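Long-range contacts in papain inhibitor (Streptomyces mobaraensis, PDB 5NTB), which is a stress protein that inhibits papain, bromelain and bovine trypsin and serves as a glutamine and lysine donor substrate for transglutaminase: residues 37-42 with 72-77; 13-18 with 27-32; 32-37 with 84-89. All coordinates share one frame; numbering follows the deposited sequence.

Contact 1. Residues 37-42 with 72-77; sequences IPAAWW and RDKCPS
Ile-37 and Pro-38 pair in parallel with Lys-74 and Cys-75, joined by backbone bonds from Ile-37 N to Asp-73 O (3.0 Å) and from Cys-75 N to Ile-37 O (2.9 Å), with a weak third from Ala-39 N to Cys-75 O. Beyond Pro-38 the chain turns through a short 3-10 segment that returns the indole of Trp-42 to the strand pair. Its NE1 donates to Ile-37 O at 3.0 Å, from the opposite face of that carbonyl to Cys-75 N, so two N-H groups grip one oxygen, and the NE1 bond ties the indole to the strand. The extended Lys-74 chain, CG anti to the backbone N (chi1 178°), runs across one indole face. Its CG stands 3.7 Å from the centroid of the five-membered ring of Trp-42, a CH-pi contact, while CB lies over the rim beside CZ2 and CE2. Farther out, Lys-74 CE reaches Ala-39 CB at 3.6 Å. At the indole edge, Trp-42 CZ2 meets Asp-73 O at 3.1 Å. Asp-73 OD1 accepts from Lys-74 N and Ala-22 N, and OD2 bonds to Tyr-15 OH. Cys-75, the last residue of its strand, forms a disulfide with Cys-78. Strands 35-38 and 65-75 are neighbours in the mixed sheet, with Trp-42 also packing on Leu-52 and Asp-50, and Asp-73 on Ile-27 of strand 26-28.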
loop_
_atom_site.group_PDB
_atom_site.type_symbol
_atom_site.label_atom_id
_atom_site.label_comp_id
_atom_site.label_asym_id
_atom_site.label_seq_id
_atom_site.Cartn_x
_atom_site.Cartn_y
_atom_site.Cartn_z
ATOM N N ILE A 37 -1.024 -3.536 2.064
ATOM C CA ILE A 37 -2.413 -3.229 2.400
ATOM C C ILE A 37 -2.768 -3.824 3.761
ATOM O O ILE A 37 -2.400 -4.971 4.057
ATOM C CB ILE A 37 -3.346 -3.748 1.295
ATOM C CG1 ILE A 37 -3.141 -2.943 0.011
ATOM C CG2 ILE A 37 -4.828 -3.769 1.737
ATOM C CD1 ILE A 37 -3.474 -1.467 0.132
ATOM N N PRO A 38 -3.480 -3.083 4.614
ATOM C CA PRO A 38 -3.844 -3.603 5.943
ATOM C C PRO A 38 -4.563 -4.941 5.887
ATOM O O PRO A 38 -5.365 -5.208 4.985
ATOM C CB PRO A 38 -4.771 -2.522 6.512
ATOM C CG PRO A 38 -4.536 -1.326 5.716
ATOM C CD PRO A 38 -3.871 -1.679 4.423
ATOM N N ALA A 39 -4.317 -5.751 6.926
ATOM C CA ALA A 39 -4.798 -7.127 6.948
ATOM C C ALA A 39 -6.315 -7.214 6.851
ATOM O O ALA A 39 -6.836 -8.206 6.338
ATOM C CB ALA A 39 -4.316 -7.833 8.217
ATOM N N ALA A 40 -7.039 -6.187 7.300
ATOM C CA ALA A 40 -8.498 -6.264 7.312
ATOM C C ALA A 40 -9.104 -6.379 5.916
ATOM O O ALA A 40 -10.274 -6.765 5.792
ATOM C CB ALA A 40 -9.080 -5.052 8.035
ATOM N N TRP A 41 -8.334 -6.098 4.865
ATOM C CA TRP A 41 -8.832 -6.201 3.503
ATOM C C TRP A 41 -8.562 -7.554 2.867
ATOM O O TRP A 41 -9.090 -7.819 1.784
ATOM C CB TRP A 41 -8.204 -5.113 2.634
ATOM C CG TRP A 41 -8.527 -3.741 3.124
ATOM C CD1 TRP A 41 -7.724 -2.911 3.857
ATOM C CD2 TRP A 41 -9.759 -3.041 2.922
ATOM N NE1 TRP A 41 -8.393 -1.733 4.130
ATOM C CE2 TRP A 41 -9.644 -1.795 3.570
ATOM C CE3 TRP A 41 -10.958 -3.357 2.271
ATOM C CZ2 TRP A 41 -10.682 -0.854 3.567
ATOM C CZ3 TRP A 41 -11.976 -2.419 2.265
ATOM C CH2 TRP A 41 -11.832 -1.188 2.907
ATOM N N TRP A 42 -7.752 -8.398 3.504
ATOM C CA TRP A 42 -7.390 -9.688 2.938
ATOM C C TRP A 42 -8.464 -10.716 3.273
ATOM O O TRP A 42 -9.025 -10.709 4.374
ATOM C CB TRP A 42 -6.013 -10.119 3.454
ATOM C CG TRP A 42 -4.940 -9.178 2.943
ATOM C CD1 TRP A 42 -4.750 -7.866 3.315
ATOM C CD2 TRP A 42 -3.956 -9.449 1.927
ATOM N NE1 TRP A 42 -3.697 -7.316 2.607
ATOM C CE2 TRP A 42 -3.199 -8.266 1.750
ATOM C CE3 TRP A 42 -3.633 -10.579 1.158
ATOM C CZ2 TRP A 42 -2.156 -8.180 0.837
ATOM C CZ3 TRP A 42 -2.589 -10.490 0.254
ATOM C CH2 TRP A 42 -1.865 -9.290 0.096
ATOM N N ARG A 72 1.289 -5.248 -3.438
ATOM C CA ARG A 72 2.206 -6.380 -3.491
ATOM C C ARG A 72 2.395 -7.064 -2.149
ATOM O O ARG A 72 3.103 -8.073 -2.081
ATOM C CB ARG A 72 3.580 -5.937 -4.009
ATOM C CG ARG A 72 3.528 -5.314 -5.380
ATOM C CD ARG A 72 4.340 -6.110 -6.360
ATOM N NE ARG A 72 4.403 -5.508 -7.691
ATOM C CZ ARG A 72 3.621 -5.844 -8.709
ATOM N NH1 ARG A 72 2.690 -6.776 -8.564
ATOM N NH2 ARG A 72 3.781 -5.251 -9.885
ATOM N N ASP A 73 1.796 -6.556 -1.081
ATOM C CA ASP A 73 2.151 -7.060 0.237
ATOM C C ASP A 73 1.012 -6.758 1.195
ATOM O O ASP A 73 0.085 -6.005 0.880
ATOM C CB ASP A 73 3.463 -6.421 0.701
ATOM C CG ASP A 73 4.258 -7.279 1.687
ATOM O OD1 ASP A 73 3.785 -8.334 2.145
ATOM O OD2 ASP A 73 5.379 -6.835 2.030
ATOM N N LYS A 74 1.105 -7.367 2.371
ATOM C CA LYS A 74 0.138 -7.241 3.450
ATOM C C LYS A 74 0.819 -6.571 4.630
ATOM O O LYS A 74 1.977 -6.866 4.929
ATOM C CB LYS A 74 -0.376 -8.623 3.855
ATOM C CG LYS A 74 -1.369 -8.678 5.014
ATOM C CD LYS A 74 -1.941 -10.088 5.054
ATOM C CE LYS A 74 -2.607 -10.445 6.353
ATOM N NZ LYS A 74 -2.938 -11.899 6.287
ATOM N N CYS A 75 0.101 -5.670 5.304
ATOM C CA CYS A 75 0.584 -5.026 6.522
ATOM C C CYS A 75 -0.223 -5.572 7.692
ATOM O O CYS A 75 -1.358 -5.121 7.927
ATOM C CB CYS A 75 0.430 -3.507 6.413
ATOM S SG CYS A 75 0.978 -2.623 7.881
ATOM N N PRO A 76 0.293 -6.556 8.435
ATOM C CA PRO A 76 -0.507 -7.140 9.523
ATOM C C PRO A 76 -0.784 -6.178 10.665
ATOM O O PRO A 76 -1.798 -6.338 11.358
ATOM C CB PRO A 76 0.351 -8.324 9.997
ATOM C CG PRO A 76 1.285 -8.601 8.876
ATOM C CD PRO A 76 1.555 -7.283 8.229
ATOM N N SER A 77 0.072 -5.194 10.894
ATOM C CA SER A 77 -0.096 -4.300 12.034
ATOM C C SER A 77 -0.841 -3.021 11.687
ATOM O O SER A 77 -1.068 -2.188 12.573
ATOM C CB SER A 77 1.270 -3.950 12.622
ATOM O OG SER A 77 2.075 -3.316 11.645
#

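Contact 2. Residues 13-18 with 27-32; sequences TYYTDK and IDASSQ
Ala-29 fits tightly against the backbone of residues 15-17: its CB lies 3.3 Å from Tyr-15 O and above the centre of the Tyr-15 ring, at a height of 4.3 Å. Its N donates to Asp-17 O at 2.9 Å in an almost straight bond (175°). Also in the tight part, the Ile-27 side chain crosses that of Tyr-15 at about a right angle and brings CD1 to 3.7 Å from Tyr-15 OH. Ile-27 CG1 sits between the backbone N and the carbonyl carbon (chi1 65°), which swings the delta methyl toward the phenol. The hydroxyl itself is held by Asp-73 of strand 65-75. The outer side is looser. Lys-18 and Asp-28 form an antiparallel, non-hydrogen-bonded pair, supported by a CA-H...O contact from Lys-18 CA to Ile-27 O (3.4 Å). Their side chains meet only through Lys-18 CD, 4.1 Å from Asp-28 OD2, and the bent lysine leaves NZ 5.9 Å from that oxygen, with no salt bridge. The Asp-28 carboxylate instead serves its own loop: OD1 accepts from Ser-30 N, the bond of an Asx turn, and from Ser-30 OG on the same face. The backbone N-H of Asp-28 donates to Gln-32 OE1. The chemistry implies a join held by a backbone bond and apolar packing, in which opposite charges probably add little beyond weak attraction at the solvent-exposed side.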
loop_
_atom_site.group_PDB
_atom_site.type_symbol
_atom_site.label_atom_id
_atom_site.label_comp_id
_atom_site.label_asym_id
_atom_site.label_seq_id
_atom_site.Cartn_x
_atom_site.Cartn_y
_atom_site.Cartn_z
ATOM N N THR A 13 2.677 5.115 6.256
ATOM C CA THR A 13 4.048 4.927 6.689
ATOM C C THR A 13 4.795 4.280 5.540
ATOM O O THR A 13 4.250 4.078 4.452
ATOM C CB THR A 13 4.100 4.065 7.947
ATOM O OG1 THR A 13 3.376 2.855 7.714
ATOM C CG2 THR A 13 3.453 4.791 9.114
ATOM N N TYR A 14 6.054 3.946 5.764
ATOM C CA TYR A 14 6.780 3.254 4.712
ATOM C C TYR A 14 7.644 2.152 5.299
ATOM O O TYR A 14 7.956 2.135 6.492
ATOM C CB TYR A 14 7.639 4.208 3.871
ATOM C CG TYR A 14 8.777 4.835 4.634
ATOM C CD1 TYR A 14 9.983 4.163 4.780
ATOM C CD2 TYR A 14 8.639 6.088 5.216
ATOM C CE1 TYR A 14 11.019 4.715 5.484
ATOM C CE2 TYR A 14 9.684 6.651 5.921
ATOM C CZ TYR A 14 10.863 5.952 6.045
ATOM O OH TYR A 14 11.926 6.495 6.732
ATOM N N TYR A 15 8.039 1.226 4.429
ATOM C CA TYR A 15 8.874 0.109 4.840
ATOM C C TYR A 15 9.898 -0.195 3.763
ATOM O O TYR A 15 9.829 0.325 2.653
ATOM C CB TYR A 15 8.029 -1.125 5.192
ATOM C CG TYR A 15 7.409 -1.936 4.060
ATOM C CD1 TYR A 15 6.426 -1.399 3.228
ATOM C CD2 TYR A 15 7.755 -3.273 3.886
ATOM C CE1 TYR A 15 5.828 -2.169 2.241
ATOM C CE2 TYR A 15 7.158 -4.046 2.915
ATOM C CZ TYR A 15 6.202 -3.486 2.086
ATOM O OH TYR A 15 5.608 -4.267 1.109
ATOM N N THR A 16 10.881 -1.039 4.126
ATOM C CA THR A 16 12.053 -1.276 3.287
ATOM C C THR A 16 12.357 -2.759 3.089
ATOM O O THR A 16 13.504 -3.102 2.780
ATOM C CB THR A 16 13.287 -0.594 3.885
ATOM O OG1 THR A 16 13.487 -1.069 5.224
ATOM C CG2 THR A 16 13.105 0.911 3.907
ATOM N N ASP A 17 11.378 -3.642 3.262
ATOM C CA ASP A 17 11.641 -5.069 3.109
ATOM C C ASP A 17 12.131 -5.406 1.706
ATOM O O ASP A 17 11.669 -4.849 0.702
ATOM C CB ASP A 17 10.383 -5.894 3.375
ATOM C CG ASP A 17 9.886 -5.796 4.798
ATOM O OD1 ASP A 17 10.534 -5.136 5.638
ATOM O OD2 ASP A 17 8.821 -6.398 5.074
ATOM N N LYS A 18 13.034 -6.384 1.645
ATOM C CA LYS A 18 13.465 -6.991 0.398
ATOM C C LYS A 18 13.310 -8.494 0.552
ATOM O O LYS A 18 13.891 -9.093 1.468
ATOM C CB LYS A 18 14.914 -6.613 0.072
ATOM C CG LYS A 18 15.558 -7.438 -1.017
ATOM C CD LYS A 18 16.798 -6.743 -1.573
ATOM C CE LYS A 18 17.945 -7.725 -1.803
ATOM N NZ LYS A 18 17.529 -8.948 -2.548
ATOM N N ILE A 27 9.935 -8.557 -4.029
ATOM C CA ILE A 27 9.802 -7.124 -3.823
ATOM C C ILE A 27 11.097 -6.577 -3.246
ATOM O O ILE A 27 11.838 -7.265 -2.535
ATOM C CB ILE A 27 8.614 -6.778 -2.902
ATOM C CG1 ILE A 27 8.844 -7.312 -1.486
ATOM C CG2 ILE A 27 7.321 -7.309 -3.487
ATOM C CD1 ILE A 27 7.840 -6.766 -0.458
ATOM N N ASP A 28 11.368 -5.320 -3.572
ATOM C CA ASP A 28 12.433 -4.545 -2.942
ATOM C C ASP A 28 11.823 -3.178 -2.665
ATOM O O ASP A 28 11.764 -2.335 -3.558
ATOM C CB ASP A 28 13.657 -4.456 -3.836
ATOM C CG ASP A 28 14.747 -3.584 -3.241
ATOM O OD1 ASP A 28 14.548 -3.027 -2.139
ATOM O OD2 ASP A 28 15.826 -3.483 -3.861
ATOM N N ALA A 29 11.357 -2.973 -1.431
ATOM C CA ALA A 29 10.639 -1.745 -1.116
ATOM C C ALA A 29 11.539 -0.515 -1.088
ATOM O O ALA A 29 11.019 0.608 -1.071
ATOM C CB ALA A 29 9.916 -1.905 0.219
ATOM N N SER A 30 12.863 -0.688 -1.084
ATOM C CA SER A 30 13.746 0.465 -1.186
ATOM C C SER A 30 13.847 1.010 -2.602
ATOM O O SER A 30 14.247 2.168 -2.778
ATOM C CB SER A 30 15.144 0.104 -0.691
ATOM O OG SER A 30 15.810 -0.663 -1.676
ATOM N N SER A 31 13.513 0.209 -3.612
ATOM C CA SER A 31 13.701 0.622 -4.990
ATOM C C SER A 31 12.493 0.414 -5.888
ATOM O O SER A 31 12.599 0.665 -7.093
ATOM C CB SER A 31 14.897 -0.115 -5.610
ATOM O OG SER A 31 14.661 -1.502 -5.656
ATOM N N GLN A 32 11.355 -0.036 -5.362
ATOM C CA GLN A 32 10.185 -0.272 -6.192
ATOM C C GLN A 32 8.977 0.413 -5.582
ATOM O O GLN A 32 8.822 0.432 -4.354
ATOM C CB GLN A 32 9.881 -1.764 -6.337
ATOM C CG GLN A 32 10.951 -2.526 -7.077
ATOM C CD GLN A 32 10.689 -4.012 -7.064
ATOM O OE1 GLN A 32 10.109 -4.553 -6.111
ATOM N NE2 GLN A 32 11.104 -4.688 -8.129
#

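Contact 3. Residues 32-37 with 84-89; sequences QDLVAI and DLSQAA
The N-cap of helix 87-90 and the antiparallel pairing of strands 35-38 and 82-86 are built together here, with Ser-86 serving both. Its OG lies between the backbone N and the carbonyl carbon (chi1 66°), where three backbone groups meet it. It donates to Gln-32 O at 2.6 Å, lying in the carbonyl plane on a lone pair, and accepts from Leu-34 N at 3.2 Å and from Ala-89 N in the capping bond at 3.1 Å. The hydroxyl therefore spends its hydrogen on one chain segment and receives N-H groups from both. Around it, Ala-88 CB rests against Gln-32 O, and Leu-34 bends its CG and CD1 back over Ser-86 CB. Asp-33 lays OD1 beside Ala-89, 3.4 Å from its CA, but makes no hydrogen bond to Ala-89 N; OD2 instead forms a salt bridge with Lys-92.

Ser-86 N donates to Leu-34 O in a practically straight bond (179°). Beyond it Val-35 faces Leu-85 as a non-hydrogen-bonded pair, and Leu-85 CD2 packs 3.9 Å from Val-35 CB on the sheet face where Val-35 also touches Val-58 and Val-69. Ala-36 and Asp-84 follow as a hydrogen-bonded pair, Ala-36 N to Asp-84 O at 2.8 Å and Asp-84 N to Ala-36 O at 3.2 Å. On that other face Ala-36 CB and Asp-84 CB touch, while the Asp-84 carboxylate leads off to Thr-13 OG1. The N-to-C directions of 35-37 and 84-86 are 158° apart, nearly antiparallel. A serine N-cap where a strand passes straight into a helix, its hydroxyl also tied to the adjoining strand, is set here in a curled mixed sheet consistent with a double-psi beta-barrel, the family of this inhibitor.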
loop_
_atom_site.group_PDB
_atom_site.type_symbol
_atom_site.label_atom_id
_atom_site.label_comp_id
_atom_site.label_asym_id
_atom_site.label_seq_id
_atom_site.Cartn_x
_atom_site.Cartn_y
_atom_site.Cartn_z
ATOM N N GLN A 32 11.355 -0.036 -5.362
ATOM C CA GLN A 32 10.185 -0.272 -6.192
ATOM C C GLN A 32 8.977 0.413 -5.582
ATOM O O GLN A 32 8.822 0.432 -4.354
ATOM C CB GLN A 32 9.881 -1.764 -6.337
ATOM C CG GLN A 32 10.951 -2.526 -7.077
ATOM C CD GLN A 32 10.689 -4.012 -7.064
ATOM O OE1 GLN A 32 10.109 -4.553 -6.111
ATOM N NE2 GLN A 32 11.104 -4.688 -8.129
ATOM N N ASP A 33 8.118 0.961 -6.443
ATOM C CA ASP A 33 6.831 1.502 -6.010
ATOM C C ASP A 33 5.865 0.356 -5.727
ATOM O O ASP A 33 5.567 -0.447 -6.620
ATOM C CB ASP A 33 6.222 2.412 -7.077
ATOM C CG ASP A 33 6.898 3.752 -7.178
ATOM O OD1 ASP A 33 7.677 4.112 -6.275
ATOM O OD2 ASP A 33 6.621 4.466 -8.173
ATOM N N LEU A 34 5.346 0.297 -4.502
ATOM C CA LEU A 34 4.346 -0.706 -4.163
ATOM C C LEU A 34 3.705 -0.303 -2.845
ATOM O O LEU A 34 4.152 0.631 -2.179
ATOM C CB LEU A 34 4.957 -2.110 -4.067
ATOM C CG LEU A 34 6.171 -2.284 -3.151
ATOM C CD1 LEU A 34 5.797 -2.518 -1.695
ATOM C CD2 LEU A 34 7.011 -3.442 -3.670
ATOM N N VAL A 35 2.662 -1.033 -2.464
ATOM C CA VAL A 35 2.008 -0.790 -1.187
ATOM C C VAL A 35 1.727 -2.117 -0.498
ATOM O O VAL A 35 1.445 -3.137 -1.142
ATOM C CB VAL A 35 0.712 0.028 -1.357
ATOM C CG1 VAL A 35 -0.318 -0.746 -2.122
ATOM C CG2 VAL A 35 0.148 0.455 0.010
ATOM N N ALA A 36 1.822 -2.088 0.832
ATOM C CA ALA A 36 1.337 -3.150 1.709
ATOM C C ALA A 36 -0.002 -2.716 2.286
ATOM O O ALA A 36 -0.106 -1.636 2.886
ATOM C CB ALA A 36 2.344 -3.439 2.822
ATOM N N ILE A 37 -1.024 -3.536 2.064
ATOM C CA ILE A 37 -2.413 -3.229 2.400
ATOM C C ILE A 37 -2.768 -3.824 3.761
ATOM O O ILE A 37 -2.400 -4.971 4.057
ATOM C CB ILE A 37 -3.346 -3.748 1.295
ATOM C CG1 ILE A 37 -3.141 -2.943 0.011
ATOM C CG2 ILE A 37 -4.828 -3.769 1.737
ATOM C CD1 ILE A 37 -3.474 -1.467 0.132
ATOM N N ASP A 84 0.995 1.011 4.194
ATOM C CA ASP A 84 2.444 0.972 4.370
ATOM C C ASP A 84 3.035 0.963 2.963
ATOM O O ASP A 84 3.092 -0.080 2.300
ATOM C CB ASP A 84 2.843 -0.261 5.183
ATOM C CG ASP A 84 4.137 -0.082 5.973
ATOM O OD1 ASP A 84 4.687 1.028 6.036
ATOM O OD2 ASP A 84 4.595 -1.085 6.557
ATOM N N LEU A 85 3.434 2.134 2.486
ATOM C CA LEU A 85 4.022 2.242 1.165
ATOM C C LEU A 85 5.455 1.753 1.189
ATOM O O LEU A 85 6.126 1.792 2.217
ATOM C CB LEU A 85 3.998 3.694 0.683
ATOM C CG LEU A 85 2.649 4.241 0.248
ATOM C CD1 LEU A 85 2.801 5.739 0.027
ATOM C CD2 LEU A 85 2.181 3.587 -1.032
ATOM N N SER A 86 5.941 1.313 0.039
ATOM C CA SER A 86 7.384 1.173 -0.066
ATOM C C SER A 86 8.056 2.515 0.217
ATOM O O SER A 86 7.491 3.585 -0.022
ATOM C CB SER A 86 7.760 0.642 -1.444
ATOM O OG SER A 86 7.447 1.581 -2.459
ATOM N N GLN A 87 9.270 2.443 0.760
ATOM C CA GLN A 87 10.092 3.635 0.925
ATOM C C GLN A 87 10.175 4.424 -0.374
ATOM O O GLN A 87 10.048 5.660 -0.380
ATOM C CB GLN A 87 11.487 3.214 1.391
ATOM C CG GLN A 87 12.396 4.365 1.745
ATOM C CD GLN A 87 13.804 3.896 2.034
ATOM O OE1 GLN A 87 14.335 4.180 3.096
ATOM N NE2 GLN A 87 14.397 3.157 1.110
ATOM N N ALA A 88 10.348 3.717 -1.492
ATOM C CA ALA A 88 10.483 4.378 -2.783
ATOM C C ALA A 88 9.222 5.150 -3.156
ATOM O O ALA A 88 9.305 6.273 -3.670
ATOM C CB ALA A 88 10.831 3.342 -3.853
ATOM N N ALA A 89 8.043 4.571 -2.908
ATOM C CA ALA A 89 6.813 5.284 -3.238
ATOM C C ALA A 89 6.556 6.433 -2.273
ATOM O O ALA A 89 6.138 7.521 -2.689
ATOM C CB ALA A 89 5.629 4.318 -3.229
#

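Overall arrangement
Contact 2 closes first along the chain, contact 1 is nested inside the loop closed by contact 3, and all three reach the same curled sheet. Contacts 2 and 3 lie close together, their centres about 6 Å apart, and share Gln-32; contacts 1 and 3 share Ile-37 and strand 35-38, with centres about 12 Å apart. That strand sits between 65-75, its parallel neighbour, and 82-86, its antiparallel one. Contacts 1 and 2, with centres about 15 Å apart, still touch, while Thr-13 and Asp-84 link contact 2 to contact 3. In the monomer, strand 8-18 and segment 27-32 are joined in this way to strands 35-38, 65-75 and 82-86 in one small domain.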